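PDB 7CBD: exoglucanase A from Cellulomonas fimi, which hydrolyses the beta-1,4-glucosidic linkages of cellulose with inversion of anomeric configuration, releasing cellobiose from the non-reducing chain ends. Local coordinates for residues 68-80 with 128-142. Numbering follows the deposited sequence. Where two conformers were deposited one is given.
Sequences GLKFHLDNAVAQQ and IADLLDNPEYESIRI
Leu-73 on helix 69-80 is the side chain to follow, because its CB and two methyls touch in turn the Tyr-137 ring, the helix end and the turn before the strand. Its CB sits over one face of the Tyr-137 ring, 3.6 Å from the centroid, a CH-pi contact. CG lies anti to the carbonyl carbon (chi1 -66°), and from there the two methyls divide the work. Leu-73 CD1 stays over the same face, toward Tyr-137 CE1, and reaches Leu-131 CB. Leu-73 CD2 goes deeper, 3.8 Å from Leu-132 CD2, and also meets Ile-140 CD1. The other face of the ring is backed by Glu-136 CB, so the tyrosine is sandwiched. At its edge Val-77 CG1 packs in plane against Tyr-137 CD2, and Tyr-137 OH donates to Asp-74 OD1 at 2.7 Å, meeting the carboxylate from above its plane. Asp-74 OD2 takes Lys-70 NZ at 2.8 Å on its syn lone pair, closing a salt bridge one helical turn back. One water links Asp-74 OD1 to Glu-136 OE1; another joins Val-77 O, Gln-80 OE1 and Ser-139 OG, while Gln-80 NE2 is held by Val-85 O. Helices 69-83 and 114-132, whose segments 69-80 and 128-132 run 23° from parallel, lead into adjacent parallel strands of the distorted family 6 alpha/beta barrel. Lysine and tyrosine on separate oxygens would be expected to keep Asp-74 ionised, despite Glu-136 nearby.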
loop_
_atom_site.group_PDB
_atom_site.type_symbol
_atom_site.label_atom_id
_atom_site.label_comp_id
_atom_site.label_asym_id
_atom_site.label_seq_id
_atom_site.Cartn_x
_atom_site.Cartn_y
_atom_site.Cartn_z
ATOM N N GLY A 68 -10.994 1.471 -17.224
ATOM C CA GLY A 68 -11.437 2.809 -16.901
ATOM C C GLY A 68 -12.179 2.880 -15.576
ATOM O O GLY A 68 -12.742 1.899 -15.079
ATOM N N LEU A 69 -12.201 4.087 -15.011
ATOM C CA LEU A 69 -12.806 4.289 -13.698
ATOM C C LEU A 69 -14.318 4.053 -13.724
ATOM O O LEU A 69 -14.877 3.485 -12.779
ATOM C CB LEU A 69 -12.466 5.690 -13.194
ATOM C CG LEU A 69 -13.055 6.086 -11.841
ATOM C CD1 LEU A 69 -12.689 5.070 -10.750
ATOM C CD2 LEU A 69 -12.594 7.486 -11.469
ATOM N N LYS A 70 -15.002 4.480 -14.788
ATOM C CA LYS A 70 -16.454 4.314 -14.825
ATOM C C LYS A 70 -16.841 2.840 -14.752
ATOM O O LYS A 70 -17.803 2.476 -14.065
ATOM C CB LYS A 70 -17.037 4.951 -16.086
ATOM C CG LYS A 70 -18.534 4.658 -16.272
ATOM C CD LYS A 70 -19.117 5.468 -17.431
ATOM C CE LYS A 70 -20.298 4.775 -18.115
ATOM N NZ LYS A 70 -21.396 4.382 -17.205
ATOM N N PHE A 71 -16.102 1.983 -15.462
ATOM C CA PHE A 71 -16.318 0.540 -15.406
ATOM C C PHE A 71 -16.357 0.054 -13.964
ATOM O O PHE A 71 -17.293 -0.643 -13.553
ATOM C CB PHE A 71 -15.195 -0.138 -16.203
ATOM C CG PHE A 71 -15.094 -1.632 -16.016
ATOM C CD1 PHE A 71 -15.956 -2.495 -16.678
ATOM C CD2 PHE A 71 -14.091 -2.176 -15.229
ATOM C CE1 PHE A 71 -15.836 -3.874 -16.532
ATOM C CE2 PHE A 71 -13.962 -3.551 -15.078
ATOM C CZ PHE A 71 -14.837 -4.399 -15.728
ATOM N N HIS A 72 -15.366 0.453 -13.163
ATOM C CA HIS A 72 -15.296 -0.005 -11.776
ATOM C C HIS A 72 -16.410 0.580 -10.917
ATOM O O HIS A 72 -16.980 -0.123 -10.073
ATOM C CB HIS A 72 -13.925 0.314 -11.189
ATOM C CG HIS A 72 -12.822 -0.444 -11.845
ATOM N ND1 HIS A 72 -12.678 -1.808 -11.713
ATOM C CD2 HIS A 72 -11.837 -0.038 -12.679
ATOM C CE1 HIS A 72 -11.635 -2.206 -12.419
ATOM N NE2 HIS A 72 -11.112 -1.153 -13.020
ATOM N N LEU A 73 -16.721 1.865 -11.093
ATOM C CA LEU A 73 -17.797 2.467 -10.310
ATOM C C LEU A 73 -19.136 1.795 -10.605
ATOM O O LEU A 73 -19.912 1.497 -9.684
ATOM C CB LEU A 73 -17.859 3.969 -10.572
ATOM C CG LEU A 73 -16.637 4.743 -10.084
ATOM C CD1 LEU A 73 -16.640 6.132 -10.691
ATOM C CD2 LEU A 73 -16.652 4.827 -8.573
ATOM N N ASP A 74 -19.415 1.532 -11.886
ATOM C CA ASP A 74 -20.632 0.811 -12.252
ATOM C C ASP A 74 -20.644 -0.596 -11.659
ATOM O O ASP A 74 -21.675 -1.059 -11.152
ATOM C CB ASP A 74 -20.758 0.730 -13.771
ATOM C CG ASP A 74 -21.036 2.074 -14.420
ATOM O OD1 ASP A 74 -21.496 3.017 -13.733
ATOM O OD2 ASP A 74 -20.793 2.175 -15.647
ATOM N N ASN A 75 -19.508 -1.301 -11.726
ATOM C CA ASN A 75 -19.428 -2.623 -11.109
ATOM C C ASN A 75 -19.684 -2.532 -9.615
ATOM O O ASN A 75 -20.350 -3.399 -9.035
ATOM C CB ASN A 75 -18.047 -3.237 -11.316
ATOM C CG ASN A 75 -17.733 -3.527 -12.760
ATOM O OD1 ASN A 75 -18.619 -3.593 -13.611
ATOM N ND2 ASN A 75 -16.442 -3.703 -13.048
ATOM N N ALA A 76 -19.119 -1.511 -8.969
ATOM C CA ALA A 76 -19.288 -1.353 -7.531
ATOM C C ALA A 76 -20.750 -1.135 -7.158
ATOM O O ALA A 76 -21.220 -1.691 -6.159
ATOM C CB ALA A 76 -18.412 -0.213 -7.009
ATOM N N VAL A 77 -21.499 -0.329 -7.928
ATOM C CA VAL A 77 -22.909 -0.188 -7.547
ATOM C C VAL A 77 -23.656 -1.508 -7.688
ATOM O O VAL A 77 -24.498 -1.838 -6.849
ATOM C CB VAL A 77 -23.667 1.054 -8.089
ATOM C CG1 VAL A 77 -22.796 2.136 -8.688
ATOM C CG2 VAL A 77 -24.957 0.703 -8.902
ATOM N N ALA A 78 -23.316 -2.320 -8.701
ATOM C CA ALA A 78 -23.972 -3.624 -8.827
ATOM C C ALA A 78 -23.604 -4.543 -7.665
ATOM O O ALA A 78 -24.463 -5.243 -7.119
ATOM C CB ALA A 78 -23.624 -4.269 -10.171
ATOM N N GLN A 79 -22.329 -4.539 -7.258
ATOM C CA GLN A 79 -21.906 -5.364 -6.130
ATOM C C GLN A 79 -22.576 -4.921 -4.836
ATOM O O GLN A 79 -22.964 -5.762 -4.015
ATOM C CB GLN A 79 -20.380 -5.334 -5.997
ATOM C CG GLN A 79 -19.668 -6.121 -7.074
ATOM C CD GLN A 79 -18.155 -6.065 -6.940
ATOM O OE1 GLN A 79 -17.623 -5.980 -5.834
ATOM N NE2 GLN A 79 -17.452 -6.119 -8.070
ATOM N N GLN A 80 -22.742 -3.607 -4.645
ATOM C CA GLN A 80 -23.422 -3.113 -3.452
ATOM C C GLN A 80 -24.871 -3.585 -3.410
ATOM O O GLN A 80 -25.364 -4.008 -2.356
ATOM C CB GLN A 80 -23.343 -1.585 -3.397
ATOM C CG GLN A 80 -23.819 -0.975 -2.081
ATOM C CD GLN A 80 -25.331 -0.916 -1.990
ATOM O OE1 GLN A 80 -26.006 -0.540 -2.956
ATOM N NE2 GLN A 80 -25.874 -1.317 -0.844
ATOM N N ILE A 128 -11.576 12.659 -12.342
ATOM C CA ILE A 128 -11.880 11.659 -11.323
ATOM C C ILE A 128 -13.009 12.148 -10.418
ATOM O O ILE A 128 -13.995 11.439 -10.183
ATOM C CB ILE A 128 -10.611 11.291 -10.535
ATOM C CG1 ILE A 128 -9.649 10.493 -11.420
ATOM C CG2 ILE A 128 -10.981 10.510 -9.292
ATOM C CD1 ILE A 128 -8.282 10.313 -10.812
ATOM N N ALA A 129 -12.890 13.381 -9.914
ATOM C CA ALA A 129 -13.927 13.935 -9.047
ATOM C C ALA A 129 -15.261 14.047 -9.777
ATOM O O ALA A 129 -16.321 13.815 -9.187
ATOM C CB ALA A 129 -13.487 15.300 -8.520
ATOM N N ASP A 130 -15.228 14.398 -11.065
ATOM C CA ASP A 130 -16.462 14.507 -11.837
ATOM C C ASP A 130 -17.183 13.168 -11.909
ATOM O O ASP A 130 -18.418 13.111 -11.858
ATOM C CB ASP A 130 -16.135 15.017 -13.242
ATOM C CG ASP A 130 -17.366 15.374 -14.042
ATOM O OD1 ASP A 130 -18.422 15.622 -13.433
ATOM O OD2 ASP A 130 -17.270 15.408 -15.286
ATOM N N LEU A 131 -16.431 12.080 -12.039
ATOM C CA LEU A 131 -17.054 10.763 -12.040
ATOM C C LEU A 131 -17.552 10.399 -10.647
ATOM O O LEU A 131 -18.686 9.932 -10.485
ATOM C CB LEU A 131 -16.062 9.719 -12.548
ATOM C CG LEU A 131 -16.097 9.434 -14.050
ATOM C CD1 LEU A 131 -14.880 8.625 -14.481
ATOM C CD2 LEU A 131 -17.390 8.718 -14.430
ATOM N N LEU A 132 -16.722 10.621 -9.622
ATOM C CA LEU A 132 -17.091 10.216 -8.270
ATOM C C LEU A 132 -18.312 10.961 -7.757
ATOM O O LEU A 132 -19.068 10.415 -6.948
ATOM C CB LEU A 132 -15.928 10.452 -7.317
ATOM C CG LEU A 132 -14.685 9.591 -7.537
ATOM C CD1 LEU A 132 -13.606 9.977 -6.543
ATOM C CD2 LEU A 132 -15.022 8.108 -7.419
ATOM N N ASP A 133 -18.517 12.197 -8.213
ATOM C CA ASP A 133 -19.620 13.040 -7.767
ATOM C C ASP A 133 -20.911 12.784 -8.533
ATOM O O ASP A 133 -21.921 13.439 -8.257
ATOM C CB ASP A 133 -19.227 14.518 -7.893
ATOM C CG ASP A 133 -19.974 15.413 -6.921
ATOM O OD1 ASP A 133 -20.543 14.901 -5.933
ATOM O OD2 ASP A 133 -19.988 16.641 -7.148
ATOM N N ASN A 134 -20.905 11.859 -9.482
ATOM C CA ASN A 134 -22.102 11.586 -10.262
ATOM C C ASN A 134 -23.171 10.977 -9.359
ATOM O O ASN A 134 -22.866 10.070 -8.573
ATOM C CB ASN A 134 -21.741 10.610 -11.378
ATOM C CG ASN A 134 -22.838 10.464 -12.408
ATOM O OD1 ASN A 134 -23.982 10.174 -12.076
ATOM N ND2 ASN A 134 -22.493 10.666 -13.669
ATOM N N PRO A 135 -24.425 11.445 -9.431
ATOM C CA PRO A 135 -25.476 10.862 -8.576
ATOM C C PRO A 135 -25.646 9.362 -8.745
ATOM O O PRO A 135 -26.186 8.709 -7.843
ATOM C CB PRO A 135 -26.741 11.618 -9.002
ATOM C CG PRO A 135 -26.251 12.902 -9.536
ATOM C CD PRO A 135 -24.918 12.609 -10.187
ATOM N N GLU A 136 -25.197 8.799 -9.867
ATOM C CA GLU A 136 -25.230 7.357 -10.074
ATOM C C GLU A 136 -24.469 6.590 -8.999
ATOM O O GLU A 136 -24.750 5.407 -8.776
ATOM C CB GLU A 136 -24.639 7.034 -11.447
ATOM C CG GLU A 136 -24.592 5.562 -11.780
ATOM C CD GLU A 136 -25.972 4.940 -11.834
ATOM O OE1 GLU A 136 -26.106 3.743 -11.493
ATOM O OE2 GLU A 136 -26.932 5.648 -12.206
ATOM N N TYR A 137 -23.514 7.227 -8.325
ATOM C CA TYR A 137 -22.640 6.532 -7.389
ATOM C C TYR A 137 -22.924 6.882 -5.937
ATOM O O TYR A 137 -22.152 6.496 -5.056
ATOM C CB TYR A 137 -21.172 6.747 -7.767
ATOM C CG TYR A 137 -20.957 6.404 -9.220
ATOM C CD1 TYR A 137 -20.416 7.324 -10.106
ATOM C CD2 TYR A 137 -21.361 5.172 -9.716
ATOM C CE1 TYR A 137 -20.256 7.009 -11.444
ATOM C CE2 TYR A 137 -21.209 4.849 -11.044
ATOM C CZ TYR A 137 -20.657 5.765 -11.904
ATOM O OH TYR A 137 -20.501 5.439 -13.230
ATOM N N GLU A 138 -24.038 7.562 -5.660
ATOM C CA GLU A 138 -24.369 7.893 -4.280
ATOM C C GLU A 138 -24.601 6.653 -3.424
ATOM O O GLU A 138 -24.476 6.730 -2.199
ATOM C CB GLU A 138 -25.568 8.842 -4.240
ATOM C CG GLU A 138 -25.234 10.224 -4.792
ATOM C CD GLU A 138 -26.327 11.239 -4.562
ATOM O OE1 GLU A 138 -27.479 10.831 -4.305
ATOM O OE2 GLU A 138 -26.033 12.451 -4.645
ATOM N N SER A 139 -24.899 5.511 -4.039
ATOM C CA SER A 139 -25.188 4.287 -3.302
ATOM C C SER A 139 -23.937 3.527 -2.872
ATOM O O SER A 139 -24.064 2.478 -2.229
ATOM C CB SER A 139 -26.079 3.372 -4.143
ATOM O OG SER A 139 -25.452 3.066 -5.374
ATOM N N ILE A 140 -22.742 4.002 -3.214
ATOM C CA ILE A 140 -21.507 3.365 -2.780
ATOM C C ILE A 140 -20.677 4.377 -1.996
ATOM O O ILE A 140 -20.950 5.580 -1.998
ATOM C CB ILE A 140 -20.694 2.751 -3.940
ATOM C CG1 ILE A 140 -20.152 3.846 -4.865
ATOM C CG2 ILE A 140 -21.531 1.708 -4.691
ATOM C CD1 ILE A 140 -19.214 3.318 -5.921
ATOM N N ARG A 141 -19.670 3.864 -1.301
ATOM C CA ARG A 141 -18.674 4.682 -0.630
ATOM C C ARG A 141 -17.345 4.468 -1.334
ATOM O O ARG A 141 -17.051 3.361 -1.789
ATOM C CB ARG A 141 -18.548 4.275 0.842
ATOM C CG ARG A 141 -19.839 4.427 1.625
ATOM C CD ARG A 141 -19.735 3.811 3.008
ATOM N NE ARG A 141 -20.959 4.050 3.763
ATOM C CZ ARG A 141 -21.240 3.527 4.950
ATOM N NH1 ARG A 141 -20.394 2.694 5.544
ATOM N NH2 ARG A 141 -22.382 3.839 5.541
ATOM N N ILE A 142 -16.549 5.526 -1.438
ATOM C CA ILE A 142 -15.234 5.450 -2.062
ATOM C C ILE A 142 -14.199 5.787 -0.999
ATOM O O ILE A 142 -14.250 6.867 -0.397
ATOM C CB ILE A 142 -15.118 6.384 -3.281
ATOM C CG1 ILE A 142 -16.196 6.036 -4.330
ATOM C CG2 ILE A 142 -13.709 6.306 -3.858
ATOM C CD1 ILE A 142 -17.424 6.922 -4.285
HETATM O O HOH W 1 -23.866 2.323 -12.112
HETATM O O HOH W 2 -25.428 0.381 -5.360
#